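Local coordinates for malonyl CoA-acyl carrier protein transacylase (Clostridium perfringens, PDB 3PTW) that probably transfers the malonyl group from malonyl-CoA to acyl carrier protein, a step that supplies building units for fatty acid synthesis, at residues V124-G129 and P193-F198; S169-A174 and C200-P205. One frame throughout, in Å; residues are numbered along the deposited sequence.

Overall arrangement
Interactions 1 and 2 are neighbours, with centres about 8 Å apart. Their segments alternate along the chain. Both lie at the small antiparallel sheet of the acyltransferase fold, about 19 and 20 Å from the chain centre. Two probable hydrogen bonds join them. Phe198 O lies 2.7 Å from Ser169 OG, and Ile128 O lies 2.8 Å from Leu172 N. Pro197 O also packs on Leu203 CD1. Segments 193-198 and 200-205 belong to the same connection between strand 188-191 and helix 204-214. In this family the catalytic histidine follows directly after the Pro-Phe pair. That connection therefore probably borders the active site, whose nucleophile is probably Ser91, in a GxSxG elbow as in related acyltransferases.

Interaction 1 of 2, residues V124-G129 and P193-F198; sequences VAEGIG and PVSAPF
Val124 and Pro197 supply the apolar part of this contact, meeting tip to tip. Val124 CG2 touches Pro197 CG at 3.7 Å. With CG1 anti to the backbone N (chi1 -179°), CG2 stands beside that N and faces the proline ring. The ring also lies against Gly129, where Pro197 CG is 4.0 Å from CA and no side chain intervenes.

Pro197 is the centre of an inverse gamma turn, closed by Phe198 N bonding to Ala196 O at 2.8 Å. The turn lies in the loop after strand 188-191. In malonyl-CoA transacylases this loop leads into the catalytic histidine, probably right after Phe198. The facing loop joins helix 106-122 to strand 129-135.

No direct hydrogen bond crosses between the segments. Two waters lie between them. One bonds to both Val124 O, at 2.9 Å, and Ser195 O. The other accepts from Gly129 N at 3.0 Å and bonds to Ala125 O; its approach to Ser195 O is doubtful, being unusually short. Gly129 O and Ser195 O, both acceptors, approach to 3.3 Å without a bond. Glu126 OE1 comes only to 4.2 Å from Ser195 OG, too far for a hydrogen bond.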
loop_
_atom_site.group_PDB
_atom_site.type_symbol
_atom_site.label_atom_id
_atom_site.label_comp_id
_atom_site.label_asym_id
_atom_site.label_seq_id
_atom_site.Cartn_x
_atom_site.Cartn_y
_atom_site.Cartn_z
ATOM N N VAL A 124 -19.784 0.933 2.390
ATOM C CA VAL A 124 -20.519 0.570 3.594
ATOM C C VAL A 124 -20.783 1.848 4.393
ATOM O O VAL A 124 -19.911 2.713 4.486
ATOM C CB VAL A 124 -19.696 -0.433 4.443
ATOM C CG1 VAL A 124 -20.448 -0.838 5.701
ATOM C CG2 VAL A 124 -19.346 -1.670 3.613
ATOM N N ALA A 125 -21.982 1.957 4.960
ATOM C CA ALA A 125 -22.366 3.108 5.768
ATOM C C ALA A 125 -21.539 3.162 7.055
ATOM O O ALA A 125 -21.097 2.121 7.564
ATOM C CB ALA A 125 -23.851 3.048 6.094
ATOM N N GLU A 126 -21.325 4.379 7.561
ATOM C CA GLU A 126 -20.547 4.619 8.776
ATOM C C GLU A 126 -21.164 3.895 9.970
ATOM O O GLU A 126 -22.374 3.948 10.177
ATOM C CB GLU A 126 -20.479 6.120 9.059
ATOM C CG GLU A 126 -19.467 6.546 10.117
ATOM C CD GLU A 126 -19.221 8.057 10.118
ATOM O OE1 GLU A 126 -18.059 8.465 9.887
ATOM O OE2 GLU A 126 -20.182 8.831 10.331
ATOM N N GLY A 127 -20.324 3.214 10.742
ATOM C CA GLY A 127 -20.763 2.553 11.968
ATOM C C GLY A 127 -21.235 1.114 11.841
ATOM O O GLY A 127 -21.681 0.519 12.828
ATOM N N ILE A 128 -21.149 0.529 10.648
ATOM C CA ILE A 128 -21.576 -0.866 10.524
ATOM C C ILE A 128 -20.430 -1.874 10.406
ATOM O O ILE A 128 -20.529 -3.008 10.900
ATOM C CB ILE A 128 -22.698 -1.087 9.445
ATOM C CG1 ILE A 128 -22.198 -1.907 8.262
ATOM C CG2 ILE A 128 -23.411 0.244 9.059
ATOM C CD1 ILE A 128 -23.280 -2.681 7.554
ATOM N N GLY A 129 -19.342 -1.450 9.768
ATOM C CA GLY A 129 -18.200 -2.316 9.555
ATOM C C GLY A 129 -16.948 -1.637 10.055
ATOM O O GLY A 129 -16.937 -0.423 10.245
ATOM N N PRO A 193 -8.901 2.291 14.355
ATOM C CA PRO A 193 -9.736 3.494 14.315
ATOM C C PRO A 193 -10.110 3.851 12.865
ATOM O O PRO A 193 -9.841 4.960 12.389
ATOM C CB PRO A 193 -8.829 4.552 14.953
ATOM C CG PRO A 193 -7.418 4.106 14.568
ATOM C CD PRO A 193 -7.467 2.624 14.237
ATOM N N VAL A 194 -10.696 2.882 12.168
ATOM C CA VAL A 194 -11.163 3.063 10.794
ATOM C C VAL A 194 -12.641 2.741 10.828
ATOM O O VAL A 194 -13.067 1.919 11.630
ATOM C CB VAL A 194 -10.443 2.108 9.795
ATOM C CG1 VAL A 194 -10.939 2.323 8.363
ATOM C CG2 VAL A 194 -8.927 2.300 9.845
ATOM N N SER A 195 -13.425 3.381 9.970
ATOM C CA SER A 195 -14.862 3.110 9.937
ATOM C C SER A 195 -15.338 2.362 8.680
ATOM O O SER A 195 -16.542 2.304 8.414
ATOM C CB SER A 195 -15.668 4.399 10.164
ATOM O OG SER A 195 -15.207 5.450 9.332
ATOM N N ALA A 196 -14.400 1.792 7.925
ATOM C CA ALA A 196 -14.731 1.066 6.700
ATOM C C ALA A 196 -14.074 -0.307 6.675
ATOM O O ALA A 196 -12.877 -0.407 6.896
ATOM C CB ALA A 196 -14.331 1.868 5.476
ATOM N N PRO A 197 -14.856 -1.366 6.391
ATOM C CA PRO A 197 -14.345 -2.741 6.377
ATOM C C PRO A 197 -13.563 -3.067 5.113
ATOM O O PRO A 197 -14.007 -3.887 4.292
ATOM C CB PRO A 197 -15.614 -3.587 6.468
ATOM C CG PRO A 197 -16.675 -2.755 5.859
ATOM C CD PRO A 197 -16.303 -1.312 6.105
ATOM N N PHE A 198 -12.401 -2.424 4.954
ATOM C CA PHE A 198 -11.581 -2.651 3.779
ATOM C C PHE A 198 -11.205 -4.132 3.650
ATOM O O PHE A 198 -11.041 -4.840 4.646
ATOM C CB PHE A 198 -10.309 -1.792 3.816
ATOM C CG PHE A 198 -10.542 -0.310 3.636
ATOM C CD1 PHE A 198 -11.723 0.184 3.091
ATOM C CD2 PHE A 198 -9.535 0.595 3.970
ATOM C CE1 PHE A 198 -11.917 1.566 2.926
ATOM C CE2 PHE A 198 -9.709 1.971 3.794
ATOM C CZ PHE A 198 -10.907 2.458 3.275
HETATM O O HOH W 1 -17.347 3.221 5.684
HETATM O O HOH W 2 -18.668 0.965 8.201
#

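Interaction 2 of 2, residues S169-A174 and C200-P205; sequences SGELVA and CSMLQP
Met202 lays its thioether across the chain at Gly170 and Glu171. The sulfur sits over one face of the peptide between these two residues, with Met202 SD 3.6 Å from Gly170 C and 3.7 Å from Glu171 N. The chain of Met202 runs out extended through chi2, then bends at chi3 (80°). The bend turns CE to the Glu171 side chain, where it meets CG at 3.7 Å. The two side chains cross at about a right angle. Contact with Glu171 is thus made by its aliphatic root. Its carboxylate serves elsewhere, with OE1 accepting from Ile154 N.

Cys200 and Ser169 form the second pair. Their side chains point toward each other, and Ser169 OG rests 3.4 Å from Cys200 CB and 3.6 Å from Cys200 SG. The contact is packing; the hydroxyl is hydrogen-bonded to Phe198 O. Cys200 SG lies between the backbone N and the carbonyl carbon of its own residue (chi1 71°). There it accepts a long hydrogen bond from Met202 N at 3.6 Å, with an N-H...S angle of 155°. The same sulfur packs on Gly170 CA. The chain turns a corner at Gly170, where strand 165-169 gives way to the approach to helix 172-184.

No hydrogen bond links the two segments directly, so the contact is held by van der Waals packing around two sulfurs. Met202 also touches Val124, Ile128 and Pro197, which places it between several loops. Ser169 ends strand 165-169, and Glu171 is the N-cap residue of helix 172-184. On the other side, a short 3-10 turn at 201-202 leads to Leu203, the N-cap residue of helix 204-214. The contact therefore joins the turns that lead into the two helices beside the antiparallel sheet, with strand 155-162 touching both Ser169 and Cys200.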
loop_
_atom_site.group_PDB
_atom_site.type_symbol
_atom_site.label_atom_id
_atom_site.label_comp_id
_atom_site.label_asym_id
_atom_site.label_seq_id
_atom_site.Cartn_x
_atom_site.Cartn_y
_atom_site.Cartn_z
ATOM N N SER A 169 -11.466 -7.909 8.933
ATOM C CA SER A 169 -12.500 -6.880 8.761
ATOM C C SER A 169 -13.866 -7.497 8.497
ATOM O O SER A 169 -13.984 -8.703 8.223
ATOM C CB SER A 169 -12.113 -5.880 7.656
ATOM O OG SER A 169 -12.257 -6.470 6.387
ATOM N N GLY A 170 -14.899 -6.672 8.595
ATOM C CA GLY A 170 -16.260 -7.163 8.474
ATOM C C GLY A 170 -17.219 -6.331 9.302
ATOM O O GLY A 170 -16.944 -5.163 9.594
ATOM N N GLU A 171 -18.342 -6.924 9.686
ATOM C CA GLU A 171 -19.338 -6.187 10.457
ATOM C C GLU A 171 -18.892 -6.040 11.895
ATOM O O GLU A 171 -18.390 -6.989 12.489
ATOM C CB GLU A 171 -20.693 -6.879 10.411
ATOM C CG GLU A 171 -21.183 -7.126 9.011
ATOM C CD GLU A 171 -22.466 -7.876 9.013
ATOM O OE1 GLU A 171 -22.440 -9.093 8.731
ATOM O OE2 GLU A 171 -23.495 -7.266 9.344
ATOM N N LEU A 172 -19.094 -4.838 12.436
ATOM C CA LEU A 172 -18.662 -4.489 13.788
ATOM C C LEU A 172 -19.214 -5.434 14.827
ATOM O O LEU A 172 -18.524 -5.816 15.765
ATOM C CB LEU A 172 -19.098 -3.063 14.137
ATOM C CG LEU A 172 -18.318 -1.932 13.468
ATOM C CD1 LEU A 172 -18.751 -0.613 14.050
ATOM C CD2 LEU A 172 -16.811 -2.119 13.629
ATOM N N VAL A 173 -20.465 -5.827 14.641
ATOM C CA VAL A 173 -21.116 -6.697 15.578
ATOM C C VAL A 173 -20.443 -8.087 15.599
ATOM O O VAL A 173 -20.257 -8.676 16.670
ATOM C CB VAL A 173 -22.663 -6.689 15.312
ATOM C CG1 VAL A 173 -23.098 -7.831 14.405
ATOM C CG2 VAL A 173 -23.421 -6.664 16.600
ATOM N N ALA A 174 -20.025 -8.579 14.429
ATOM C CA ALA A 174 -19.300 -9.858 14.343
ATOM C C ALA A 174 -17.847 -9.718 14.790
ATOM O O ALA A 174 -17.300 -10.611 15.442
ATOM C CB ALA A 174 -19.371 -10.428 12.937
ATOM N N CYS A 200 -12.716 -6.891 2.665
ATOM C CA CYS A 200 -13.648 -8.017 2.769
ATOM C C CYS A 200 -14.755 -7.879 1.729
ATOM O O CYS A 200 -14.857 -6.861 1.039
ATOM C CB CYS A 200 -14.234 -8.165 4.183
ATOM S SG CYS A 200 -15.407 -6.887 4.638
ATOM N N SER A 201 -15.568 -8.923 1.627
ATOM C CA SER A 201 -16.667 -8.995 0.671
ATOM C C SER A 201 -17.669 -7.825 0.769
ATOM O O SER A 201 -18.425 -7.572 -0.170
ATOM C CB SER A 201 -17.397 -10.331 0.835
ATOM O OG SER A 201 -18.160 -10.324 2.033
ATOM N N MET A 202 -17.670 -7.109 1.893
ATOM C CA MET A 202 -18.576 -5.965 2.054
ATOM C C MET A 202 -18.241 -4.818 1.119
ATOM O O MET A 202 -19.066 -3.932 0.909
ATOM C CB MET A 202 -18.586 -5.467 3.502
ATOM C CG MET A 202 -19.213 -6.444 4.478
ATOM S SD MET A 202 -18.965 -5.934 6.181
ATOM C CE MET A 202 -20.254 -4.685 6.341
ATOM N N LEU A 203 -17.024 -4.822 0.571
ATOM C CA LEU A 203 -16.632 -3.798 -0.387
ATOM C C LEU A 203 -16.930 -4.191 -1.819
ATOM O O LEU A 203 -16.419 -3.581 -2.748
ATOM C CB LEU A 203 -15.158 -3.403 -0.221
ATOM C CG LEU A 203 -14.948 -2.022 0.399
ATOM C CD1 LEU A 203 -15.495 -1.972 1.823
ATOM C CD2 LEU A 203 -13.469 -1.619 0.366
ATOM N N GLN A 204 -17.755 -5.218 -1.993
ATOM C CA GLN A 204 -18.208 -5.644 -3.319
ATOM C C GLN A 204 -18.708 -4.458 -4.169
ATOM O O GLN A 204 -18.371 -4.387 -5.344
ATOM C CB GLN A 204 -19.274 -6.751 -3.196
ATOM C CG GLN A 204 -19.874 -7.259 -4.512
ATOM C CD GLN A 204 -18.844 -7.914 -5.435
ATOM O OE1 GLN A 204 -17.870 -8.526 -4.980
ATOM N NE2 GLN A 204 -19.060 -7.782 -6.739
ATOM N N PRO A 205 -19.485 -3.514 -3.580
ATOM C CA PRO A 205 -19.978 -2.390 -4.405
ATOM C C PRO A 205 -18.879 -1.439 -4.885
ATOM O O PRO A 205 -18.994 -0.866 -5.973
ATOM C CB PRO A 205 -20.946 -1.658 -3.465
ATOM C CG PRO A 205 -21.331 -2.688 -2.430
ATOM C CD PRO A 205 -20.071 -3.468 -2.225
#